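Local coordinates for RNA 2'-o-ribose methyltransferase (Thermus thermophilus, PDB 1IPA), which probably methylates the 2'-hydroxyl of a ribose in RNA, as a member of the TrmH (SpoU) family of knotted methyltransferases, at residues R27-I37 with R90-R101; P127-D138 with V158-L169. One frame throughout, in Å; residues are numbered along the deposited sequence.

Interaction 1 (27-37 with 90-101) and interaction 2 (127-138 with 158-169) follow one another along the chain, the first closing before the second opens, and their centres lie about 15 Å apart. Interaction 1 pairs the outermost strand 28-32 with strand 96-101 in the mixed sheet of the N-terminal domain, whose sequence family is assigned to substrate binding, probably of RNA. Interaction 2 belongs to the SpoU methylase domain, where helix 127-140 packs against helix 156-161 and the turns that follow it. The two meet directly: F29 CE1 lies 3.8 Å from F167 CE2, and R90 packs on R160. The segment after helix 156-161 therefore joins the methylase fold to the edge of the N-terminal sheet.

Interaction 1. Residues R27-I37 with R90-R101; sequences RRFLIEGAREI and RDNPAGLIALAR
E32 meets R90 and A94 at the end of an antiparallel pairing of strands 28-32 and 96-101, an edge ladder of the mixed sheet in the eL30-like domain, by reaching into the loop that precedes the second strand. A first torsion of 168° sets CG opposite the backbone N, and the chain continues extended, so the glutamate runs past R90 in the opposite direction. Its CB rests against CG1 of I97, 4.2 Å away. CG lies over one face of the R90 guanidinium, offset toward the rim and 3.3 Å from NE. The carboxylate, 21° from the guanidinium plane, divides its oxygens: OE2 accepts the backbone N-H of A94 on its anti side at 3.1 Å, whereas OE1 makes a long salt bridge to R90 NE and shares a water with it. S88 OG also binds OE2 and the backbone N of V89 binds OE1, so both oxygens of this buried group are held. R90 then extends to a second long salt bridge, from NH2 to E36 OE1, which lies at the guanidinium edge, in its plane.

Further along, F29 with A100 and I31 with A98 form hydrogen-bonded pairs. On the face of the sheet carrying these residues, A100 CB makes a CH-pi contact over the face of the F29 ring, 3.9 Å from its centroid, and also touches I31 CD1. At the far end R28 and R101 bring like charges together, a proximity probably eased by the salt bridge from R28 to E48. Just past the last bridge, G33, at the N-cap of helix 34-42, donates its N-H to L96 O at 3.1 Å.

Interaction 2. Residues P127-D138 with V158-L169; sequences PGNLGAVLRSAD and VIRNSTGVVFSL
The side chain of V158 is a knob in a hole on the surface of helix 127-140, formed by P127, L130, G131 and L134. Its CG2 touches P127 CB at 3.6 Å and L130 CD2 at 3.8 Å. G131 permits the close approach, since a CB on it would clash with V158 O and N161 CB. Beside the knob, N161 ND2 donates to G128 O at 2.9 Å, from above the carbonyl plane and with a bent N-H...O angle of 132°; this oxygen also accepts the helical N-H of A132. A leucine in place of N161 would probably leave G128 O without its second donor and take away the hydrogen bond between the two helices here.

R135, its chain extended from CG to NE with CG opposite the backbone N (chi1 -173°), carries its guanidinium out to T163, whose CG2 lies over the centre of the group, 3.5 Å from CZ. A water in the guanidinium plane joins R135 NH1 to N161 O. T163 lies both in the Schellman motif that ends helix 156-161 and in the type I' turn S162-V165, which brings V165 CG1 to 3.4 Å from D138 CB. In this SpoU methylase domain, built on a parallel, Rossmann-like sheet, strand 144-148 comes between the two helices in the chain and sets V145 against L134, A137 and L169, while helix 246-261 covers A132, S136 and A137.

Interaction 1. Residues R27-I37 with R90-R101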
loop_
_atom_site.group_PDB
_atom_site.type_symbol
_atom_site.label_atom_id
_atom_site.label_comp_id
_atom_site.label_asym_id
_atom_site.label_seq_id
_atom_site.Cartn_x
_atom_site.Cartn_y
_atom_site.Cartn_z
ATOM N N ARG A 27 -4.221 7.946 -17.658
ATOM C CA ARG A 27 -3.033 8.213 -16.861
ATOM C C ARG A 27 -3.269 9.273 -15.794
ATOM O O ARG A 27 -2.432 10.149 -15.575
ATOM C CB ARG A 27 -1.872 8.626 -17.760
ATOM C CG ARG A 27 -1.371 7.489 -18.614
ATOM C CD ARG A 27 -0.278 7.931 -19.549
ATOM N NE ARG A 27 0.046 6.881 -20.506
ATOM C CZ ARG A 27 0.961 6.990 -21.465
ATOM N NH1 ARG A 27 1.658 8.113 -21.609
ATOM N NH2 ARG A 27 1.180 5.965 -22.281
ATOM N N ARG A 28 -4.410 9.183 -15.123
ATOM C CA ARG A 28 -4.739 10.120 -14.062
ATOM C C ARG A 28 -5.462 9.416 -12.917
ATOM O O ARG A 28 -6.074 8.362 -13.111
ATOM C CB ARG A 28 -5.576 11.261 -14.628
ATOM C CG ARG A 28 -4.726 12.239 -15.412
ATOM C CD ARG A 28 -5.544 13.261 -16.152
ATOM N NE ARG A 28 -4.684 14.286 -16.738
ATOM C CZ ARG A 28 -3.787 14.064 -17.692
ATOM N NH1 ARG A 28 -3.623 12.844 -18.186
ATOM N NH2 ARG A 28 -3.045 15.064 -18.149
ATOM N N PHE A 29 -5.364 9.985 -11.720
ATOM C CA PHE A 29 -6.009 9.402 -10.555
ATOM C C PHE A 29 -6.253 10.463 -9.493
ATOM O O PHE A 29 -5.602 11.511 -9.480
ATOM C CB PHE A 29 -5.174 8.235 -9.982
ATOM C CG PHE A 29 -3.819 8.639 -9.460
ATOM C CD1 PHE A 29 -3.576 8.691 -8.088
ATOM C CD2 PHE A 29 -2.776 8.949 -10.337
ATOM C CE1 PHE A 29 -2.322 9.041 -7.593
ATOM C CE2 PHE A 29 -1.513 9.302 -9.846
ATOM C CZ PHE A 29 -1.291 9.345 -8.466
ATOM N N LEU A 30 -7.208 10.177 -8.613
ATOM C CA LEU A 30 -7.585 11.093 -7.561
ATOM C C LEU A 30 -6.835 10.801 -6.281
ATOM O O LEU A 30 -6.517 9.648 -5.972
ATOM C CB LEU A 30 -9.089 10.991 -7.304
ATOM C CG LEU A 30 -9.997 11.229 -8.512
ATOM C CD1 LEU A 30 -11.390 10.692 -8.222
ATOM C CD2 LEU A 30 -10.029 12.707 -8.848
ATOM N N ILE A 31 -6.539 11.859 -5.541
ATOM C CA ILE A 31 -5.844 11.714 -4.284
ATOM C C ILE A 31 -6.622 12.459 -3.202
ATOM O O ILE A 31 -6.558 13.684 -3.108
ATOM C CB ILE A 31 -4.417 12.270 -4.378
ATOM C CG1 ILE A 31 -3.669 11.585 -5.538
ATOM C CG2 ILE A 31 -3.699 12.058 -3.055
ATOM C CD1 ILE A 31 -2.222 12.073 -5.746
ATOM N N GLU A 32 -7.368 11.705 -2.402
ATOM C CA GLU A 32 -8.176 12.252 -1.307
ATOM C C GLU A 32 -7.394 12.359 0.014
ATOM O O GLU A 32 -6.785 11.388 0.467
ATOM C CB GLU A 32 -9.423 11.377 -1.112
ATOM C CG GLU A 32 -10.226 11.633 0.153
ATOM C CD GLU A 32 -11.625 10.984 0.111
ATOM O OE1 GLU A 32 -11.760 9.838 -0.382
ATOM O OE2 GLU A 32 -12.591 11.623 0.585
ATOM N N GLY A 33 -7.411 13.545 0.618
ATOM C CA GLY A 33 -6.723 13.741 1.878
ATOM C C GLY A 33 -5.485 14.608 1.788
ATOM O O GLY A 33 -4.629 14.402 0.923
ATOM N N ALA A 34 -5.381 15.568 2.700
ATOM C CA ALA A 34 -4.252 16.489 2.737
ATOM C C ALA A 34 -2.902 15.807 2.931
ATOM O O ALA A 34 -1.894 16.226 2.343
ATOM C CB ALA A 34 -4.467 17.520 3.826
ATOM N N ARG A 35 -2.858 14.765 3.758
ATOM C CA ARG A 35 -1.582 14.090 3.969
ATOM C C ARG A 35 -1.210 13.242 2.753
ATOM O O ARG A 35 -0.061 13.262 2.309
ATOM C CB ARG A 35 -1.603 13.218 5.230
ATOM C CG ARG A 35 -0.197 12.835 5.682
ATOM C CD ARG A 35 0.605 14.092 5.986
ATOM N NE ARG A 35 2.021 13.985 5.655
ATOM C CZ ARG A 35 2.965 13.510 6.467
ATOM N NH1 ARG A 35 2.656 13.081 7.689
ATOM N NH2 ARG A 35 4.230 13.479 6.057
ATOM N N GLU A 36 -2.177 12.499 2.217
ATOM C CA GLU A 36 -1.921 11.681 1.036
ATOM C C GLU A 36 -1.434 12.584 -0.097
ATOM O O GLU A 36 -0.460 12.275 -0.766
ATOM C CB GLU A 36 -3.187 10.944 0.590
ATOM C CG GLU A 36 -3.664 9.857 1.540
ATOM C CD GLU A 36 -4.086 10.404 2.894
ATOM O OE1 GLU A 36 -4.500 11.585 2.965
ATOM O OE2 GLU A 36 -4.017 9.649 3.886
ATOM N N ILE A 37 -2.114 13.708 -0.299
ATOM C CA ILE A 37 -1.727 14.647 -1.346
ATOM C C ILE A 37 -0.299 15.146 -1.118
ATOM O O ILE A 37 0.493 15.242 -2.058
ATOM C CB ILE A 37 -2.692 15.854 -1.394
ATOM C CG1 ILE A 37 -4.047 15.410 -1.952
ATOM C CG2 ILE A 37 -2.097 16.968 -2.224
ATOM C CD1 ILE A 37 -5.152 16.434 -1.810
ATOM N N ARG A 90 -14.399 7.299 1.338
ATOM C CA ARG A 90 -14.491 7.289 2.799
ATOM C C ARG A 90 -15.930 7.537 3.248
ATOM O O ARG A 90 -16.761 7.980 2.458
ATOM C CB ARG A 90 -13.641 8.410 3.391
ATOM C CG ARG A 90 -12.307 8.616 2.734
ATOM C CD ARG A 90 -11.611 9.794 3.369
ATOM N NE ARG A 90 -10.213 9.867 2.976
ATOM C CZ ARG A 90 -9.334 10.685 3.536
ATOM N NH1 ARG A 90 -9.724 11.495 4.507
ATOM N NH2 ARG A 90 -8.066 10.684 3.134
ATOM N N ASP A 91 -16.217 7.267 4.521
ATOM C CA ASP A 91 -17.553 7.516 5.055
ATOM C C ASP A 91 -17.738 9.027 5.056
ATOM O O ASP A 91 -18.775 9.535 4.631
ATOM C CB ASP A 91 -17.690 6.968 6.476
ATOM C CG ASP A 91 -17.698 5.450 6.518
ATOM O OD1 ASP A 91 -18.544 4.841 5.827
ATOM O OD2 ASP A 91 -16.863 4.866 7.244
ATOM N N ASN A 92 -16.713 9.731 5.534
ATOM C CA ASN A 92 -16.703 11.192 5.573
ATOM C C ASN A 92 -15.512 11.664 4.730
ATOM O O ASN A 92 -14.353 11.507 5.129
ATOM C CB ASN A 92 -16.543 11.703 7.007
ATOM C CG ASN A 92 -17.647 11.224 7.922
ATOM O OD1 ASN A 92 -17.631 10.084 8.395
ATOM N ND2 ASN A 92 -18.625 12.090 8.172
ATOM N N PRO A 93 -15.788 12.246 3.552
ATOM C CA PRO A 93 -14.769 12.747 2.624
ATOM C C PRO A 93 -13.892 13.895 3.113
ATOM O O PRO A 93 -14.305 14.708 3.938
ATOM C CB PRO A 93 -15.591 13.131 1.397
ATOM C CG PRO A 93 -16.892 13.557 1.991
ATOM C CD PRO A 93 -17.138 12.473 3.010
ATOM N N ALA A 94 -12.668 13.950 2.596
ATOM C CA ALA A 94 -11.739 15.012 2.951
ATOM C C ALA A 94 -12.258 16.299 2.325
ATOM O O ALA A 94 -13.184 16.273 1.515
ATOM C CB ALA A 94 -10.360 14.702 2.425
ATOM N N GLY A 95 -11.667 17.424 2.703
ATOM C CA GLY A 95 -12.110 18.689 2.152
ATOM C C GLY A 95 -11.227 19.066 0.984
ATOM O O GLY A 95 -11.476 20.051 0.288
ATOM N N LEU A 96 -10.198 18.255 0.766
ATOM C CA LEU A 96 -9.245 18.494 -0.306
ATOM C C LEU A 96 -8.943 17.216 -1.065
ATOM O O LEU A 96 -8.417 16.257 -0.496
ATOM C CB LEU A 96 -7.951 19.064 0.274
ATOM C CG LEU A 96 -6.908 19.564 -0.724
ATOM C CD1 LEU A 96 -7.454 20.778 -1.470
ATOM C CD2 LEU A 96 -5.626 19.927 0.024
ATOM N N ILE A 97 -9.296 17.208 -2.348
ATOM C CA ILE A 97 -9.063 16.066 -3.231
ATOM C C ILE A 97 -8.349 16.594 -4.458
ATOM O O ILE A 97 -8.758 17.608 -5.021
ATOM C CB ILE A 97 -10.371 15.425 -3.722
ATOM C CG1 ILE A 97 -11.182 14.879 -2.550
ATOM C CG2 ILE A 97 -10.049 14.320 -4.714
ATOM C CD1 ILE A 97 -12.481 14.200 -2.982
ATOM N N ALA A 98 -7.300 15.911 -4.895
ATOM C CA ALA A 98 -6.571 16.382 -6.056
ATOM C C ALA A 98 -6.612 15.425 -7.232
ATOM O O ALA A 98 -6.907 14.237 -7.084
ATOM C CB ALA A 98 -5.134 16.665 -5.672
ATOM N N LEU A 99 -6.343 15.967 -8.411
ATOM C CA LEU A 99 -6.290 15.174 -9.627
ATOM C C LEU A 99 -4.803 15.058 -9.893
ATOM O O LEU A 99 -4.108 16.071 -9.986
ATOM C CB LEU A 99 -6.964 15.904 -10.791
ATOM C CG LEU A 99 -6.906 15.207 -12.155
ATOM C CD1 LEU A 99 -7.611 13.849 -12.059
ATOM C CD2 LEU A 99 -7.567 16.076 -13.223
ATOM N N ALA A 100 -4.309 13.836 -10.023
ATOM C CA ALA A 100 -2.889 13.641 -10.252
ATOM C C ALA A 100 -2.588 12.945 -11.569
ATOM O O ALA A 100 -3.426 12.242 -12.119
ATOM C CB ALA A 100 -2.299 12.844 -9.102
ATOM N N ARG A 101 -1.373 13.159 -12.061
ATOM C CA ARG A 101 -0.894 12.545 -13.291
ATOM C C ARG A 101 -0.225 11.229 -12.889
ATOM O O ARG A 101 0.640 11.219 -12.019
ATOM C CB ARG A 101 0.152 13.450 -13.942
ATOM C CG ARG A 101 -0.253 14.087 -15.253
ATOM C CD ARG A 101 0.023 13.173 -16.447
ATOM N NE ARG A 101 -0.173 13.892 -17.704
ATOM C CZ ARG A 101 0.069 13.386 -18.910
ATOM N NH1 ARG A 101 0.517 12.145 -19.037
ATOM N NH2 ARG A 101 -0.127 14.130 -19.990
HETATM O O HOH W 1 -9.730 8.361 0.654
#

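Interaction 2. Residues P127-D138 with V158-L169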
loop_
_atom_site.group_PDB
_atom_site.type_symbol
_atom_site.label_atom_id
_atom_site.label_comp_id
_atom_site.label_asym_id
_atom_site.label_seq_id
_atom_site.Cartn_x
_atom_site.Cartn_y
_atom_site.Cartn_z
ATOM N N PRO A 127 -7.403 -4.431 -2.474
ATOM C CA PRO A 127 -6.749 -3.117 -2.453
ATOM C C PRO A 127 -6.696 -2.517 -1.050
ATOM O O PRO A 127 -5.705 -1.898 -0.672
ATOM C CB PRO A 127 -7.616 -2.288 -3.397
ATOM C CG PRO A 127 -8.157 -3.309 -4.351
ATOM C CD PRO A 127 -8.529 -4.434 -3.426
ATOM N N GLY A 128 -7.773 -2.689 -0.290
ATOM C CA GLY A 128 -7.803 -2.180 1.066
ATOM C C GLY A 128 -6.732 -2.887 1.879
ATOM O O GLY A 128 -5.965 -2.242 2.594
ATOM N N ASN A 129 -6.686 -4.216 1.761
ATOM C CA ASN A 129 -5.699 -5.031 2.469
ATOM C C ASN A 129 -4.298 -4.681 2.007
ATOM O O ASN A 129 -3.379 -4.567 2.821
ATOM C CB ASN A 129 -5.942 -6.525 2.223
ATOM C CG ASN A 129 -7.139 -7.054 2.989
ATOM O OD1 ASN A 129 -7.466 -8.240 2.912
ATOM N ND2 ASN A 129 -7.801 -6.175 3.731
ATOM N N LEU A 130 -4.140 -4.510 0.697
ATOM C CA LEU A 130 -2.844 -4.161 0.130
ATOM C C LEU A 130 -2.321 -2.882 0.769
ATOM O O LEU A 130 -1.159 -2.801 1.166
ATOM C CB LEU A 130 -2.949 -3.966 -1.387
ATOM C CG LEU A 130 -1.685 -3.374 -2.019
ATOM C CD1 LEU A 130 -0.500 -4.319 -1.788
ATOM C CD2 LEU A 130 -1.920 -3.122 -3.506
ATOM N N GLY A 131 -3.191 -1.884 0.860
ATOM C CA GLY A 131 -2.808 -0.617 1.452
ATOM C C GLY A 131 -2.432 -0.733 2.918
ATOM O O GLY A 131 -1.429 -0.161 3.347
ATOM N N ALA A 132 -3.228 -1.466 3.692
ATOM C CA ALA A 132 -2.946 -1.633 5.119
ATOM C C ALA A 132 -1.595 -2.323 5.295
ATOM O O ALA A 132 -0.802 -1.936 6.152
ATOM C CB ALA A 132 -4.069 -2.449 5.807
ATOM N N VAL A 133 -1.335 -3.339 4.474
ATOM C CA VAL A 133 -0.069 -4.070 4.521
ATOM C C VAL A 133 1.128 -3.176 4.216
ATOM O O VAL A 133 2.159 -3.270 4.878
ATOM C CB VAL A 133 -0.056 -5.247 3.524
ATOM C CG1 VAL A 133 1.337 -5.881 3.483
ATOM C CG2 VAL A 133 -1.098 -6.279 3.931
ATOM N N LEU A 134 0.994 -2.308 3.214
ATOM C CA LEU A 134 2.079 -1.387 2.841
ATOM C C LEU A 134 2.377 -0.411 3.969
ATOM O O LEU A 134 3.513 -0.014 4.178
ATOM C CB LEU A 134 1.710 -0.618 1.567
ATOM C CG LEU A 134 1.480 -1.524 0.343
ATOM C CD1 LEU A 134 1.169 -0.686 -0.876
ATOM C CD2 LEU A 134 2.717 -2.364 0.081
ATOM N N ARG A 135 1.337 -0.040 4.699
ATOM C CA ARG A 135 1.469 0.876 5.815
ATOM C C ARG A 135 2.282 0.209 6.926
ATOM O O ARG A 135 3.167 0.830 7.514
ATOM C CB ARG A 135 0.079 1.255 6.317
ATOM C CG ARG A 135 0.041 2.333 7.377
ATOM C CD ARG A 135 -1.407 2.648 7.679
ATOM N NE ARG A 135 -1.585 3.642 8.726
ATOM C CZ ARG A 135 -2.773 3.986 9.211
ATOM N NH1 ARG A 135 -3.874 3.408 8.737
ATOM N NH2 ARG A 135 -2.862 4.903 10.167
ATOM N N SER A 136 1.981 -1.057 7.209
ATOM C CA SER A 136 2.714 -1.796 8.240
ATOM C C SER A 136 4.165 -2.017 7.821
ATOM O O SER A 136 5.070 -1.905 8.635
ATOM C CB SER A 136 2.066 -3.158 8.505
ATOM O OG SER A 136 0.860 -3.013 9.224
ATOM N N ALA A 137 4.379 -2.339 6.550
ATOM C CA ALA A 137 5.727 -2.565 6.050
ATOM C C ALA A 137 6.556 -1.269 6.080
ATOM O O ALA A 137 7.760 -1.286 6.352
ATOM C CB ALA A 137 5.665 -3.115 4.648
ATOM N N ASP A 138 5.907 -0.146 5.812
ATOM C CA ASP A 138 6.595 1.140 5.818
ATOM C C ASP A 138 7.007 1.529 7.239
ATOM O O ASP A 138 8.129 1.981 7.473
ATOM C CB ASP A 138 5.685 2.227 5.241
ATOM C CG ASP A 138 6.198 3.628 5.527
ATOM O OD1 ASP A 138 7.034 4.139 4.751
ATOM O OD2 ASP A 138 5.771 4.216 6.545
ATOM N N VAL A 158 -6.143 1.634 -2.071
ATOM C CA VAL A 158 -4.752 1.339 -1.750
ATOM C C VAL A 158 -4.127 2.614 -1.196
ATOM O O VAL A 158 -3.338 2.578 -0.262
ATOM C CB VAL A 158 -3.955 0.898 -2.996
ATOM C CG1 VAL A 158 -2.512 0.643 -2.622
ATOM C CG2 VAL A 158 -4.571 -0.368 -3.592
ATOM N N ILE A 159 -4.497 3.748 -1.780
ATOM C CA ILE A 159 -3.981 5.032 -1.336
ATOM C C ILE A 159 -4.467 5.400 0.074
ATOM O O ILE A 159 -3.673 5.837 0.900
ATOM C CB ILE A 159 -4.359 6.162 -2.341
ATOM C CG1 ILE A 159 -3.495 6.033 -3.607
ATOM C CG2 ILE A 159 -4.191 7.529 -1.689
ATOM C CD1 ILE A 159 -4.016 6.835 -4.818
ATOM N N ARG A 160 -5.756 5.228 0.360
ATOM C CA ARG A 160 -6.244 5.566 1.693
ATOM C C ARG A 160 -5.725 4.607 2.769
ATOM O O ARG A 160 -5.214 5.046 3.784
ATOM C CB ARG A 160 -7.778 5.575 1.766
ATOM C CG ARG A 160 -8.255 6.202 3.081
ATOM C CD ARG A 160 -9.587 5.694 3.615
ATOM N NE ARG A 160 -9.999 6.486 4.784
ATOM C CZ ARG A 160 -11.094 6.265 5.513
ATOM N NH1 ARG A 160 -11.919 5.264 5.213
ATOM N NH2 ARG A 160 -11.372 7.056 6.547
ATOM N N ASN A 161 -5.851 3.301 2.554
ATOM C CA ASN A 161 -5.395 2.343 3.563
ATOM C C ASN A 161 -3.895 2.326 3.804
ATOM O O ASN A 161 -3.443 1.823 4.831
ATOM C CB ASN A 161 -5.891 0.938 3.233
ATOM C CG ASN A 161 -7.371 0.778 3.511
ATOM O OD1 ASN A 161 -8.137 1.727 3.375
ATOM N ND2 ASN A 161 -7.781 -0.423 3.897
ATOM N N SER A 162 -3.127 2.878 2.869
ATOM C CA SER A 162 -1.680 2.937 3.036
ATOM C C SER A 162 -1.317 4.322 3.540
ATOM O O SER A 162 -0.149 4.615 3.773
ATOM C CB SER A 162 -0.965 2.729 1.697
ATOM O OG SER A 162 -1.049 3.898 0.888
ATOM N N THR A 163 -2.330 5.170 3.691
ATOM C CA THR A 163 -2.144 6.558 4.093
ATOM C C THR A 163 -1.117 7.260 3.193
ATOM O O THR A 163 -0.349 8.081 3.654
ATOM C CB THR A 163 -1.720 6.691 5.586
ATOM O OG1 THR A 163 -0.529 5.932 5.831
ATOM C CG2 THR A 163 -2.832 6.187 6.491
ATOM N N GLY A 164 -1.109 6.918 1.906
ATOM C CA GLY A 164 -0.201 7.553 0.965
ATOM C C GLY A 164 1.191 6.957 0.829
ATOM O O GLY A 164 1.972 7.366 -0.037
ATOM N N VAL A 165 1.501 5.989 1.684
ATOM C CA VAL A 165 2.798 5.322 1.676
ATOM C C VAL A 165 3.110 4.628 0.347
ATOM O O VAL A 165 4.278 4.399 0.034
ATOM C CB VAL A 165 2.883 4.314 2.864
ATOM C CG1 VAL A 165 3.875 3.218 2.580
ATOM C CG2 VAL A 165 3.278 5.063 4.137
ATOM N N VAL A 166 2.073 4.309 -0.433
ATOM C CA VAL A 166 2.265 3.649 -1.730
ATOM C C VAL A 166 3.092 4.463 -2.716
ATOM O O VAL A 166 3.686 3.905 -3.636
ATOM C CB VAL A 166 0.929 3.335 -2.442
ATOM C CG1 VAL A 166 0.278 2.157 -1.806
ATOM C CG2 VAL A 166 0.001 4.547 -2.395
ATOM N N PHE A 167 3.111 5.780 -2.529
ATOM C CA PHE A 167 3.853 6.675 -3.411
ATOM C C PHE A 167 5.365 6.605 -3.197
ATOM O O PHE A 167 6.126 7.153 -3.990
ATOM C CB PHE A 167 3.393 8.129 -3.200
ATOM C CG PHE A 167 1.922 8.341 -3.426
ATOM C CD1 PHE A 167 1.158 9.025 -2.488
ATOM C CD2 PHE A 167 1.297 7.843 -4.562
ATOM C CE1 PHE A 167 -0.199 9.203 -2.674
ATOM C CE2 PHE A 167 -0.071 8.019 -4.759
ATOM C CZ PHE A 167 -0.817 8.697 -3.816
ATOM N N SER A 168 5.797 5.926 -2.139
ATOM C CA SER A 168 7.220 5.847 -1.826
ATOM C C SER A 168 7.801 4.461 -1.491
ATOM O O SER A 168 8.994 4.233 -1.685
ATOM C CB SER A 168 7.525 6.820 -0.681
ATOM O OG SER A 168 6.659 6.598 0.425
ATOM N N LEU A 169 6.980 3.543 -0.988
ATOM C CA LEU A 169 7.463 2.204 -0.648
ATOM C C LEU A 169 7.584 1.291 -1.865
ATOM O O LEU A 169 6.595 1.010 -2.533
ATOM C CB LEU A 169 6.535 1.542 0.370
ATOM C CG LEU A 169 7.028 0.176 0.863
ATOM C CD1 LEU A 169 8.403 0.336 1.495
ATOM C CD2 LEU A 169 6.041 -0.405 1.874
HETATM O O HOH W 2 -4.474 1.193 7.444
HETATM O O HOH W 3 8.010 5.210 2.164
#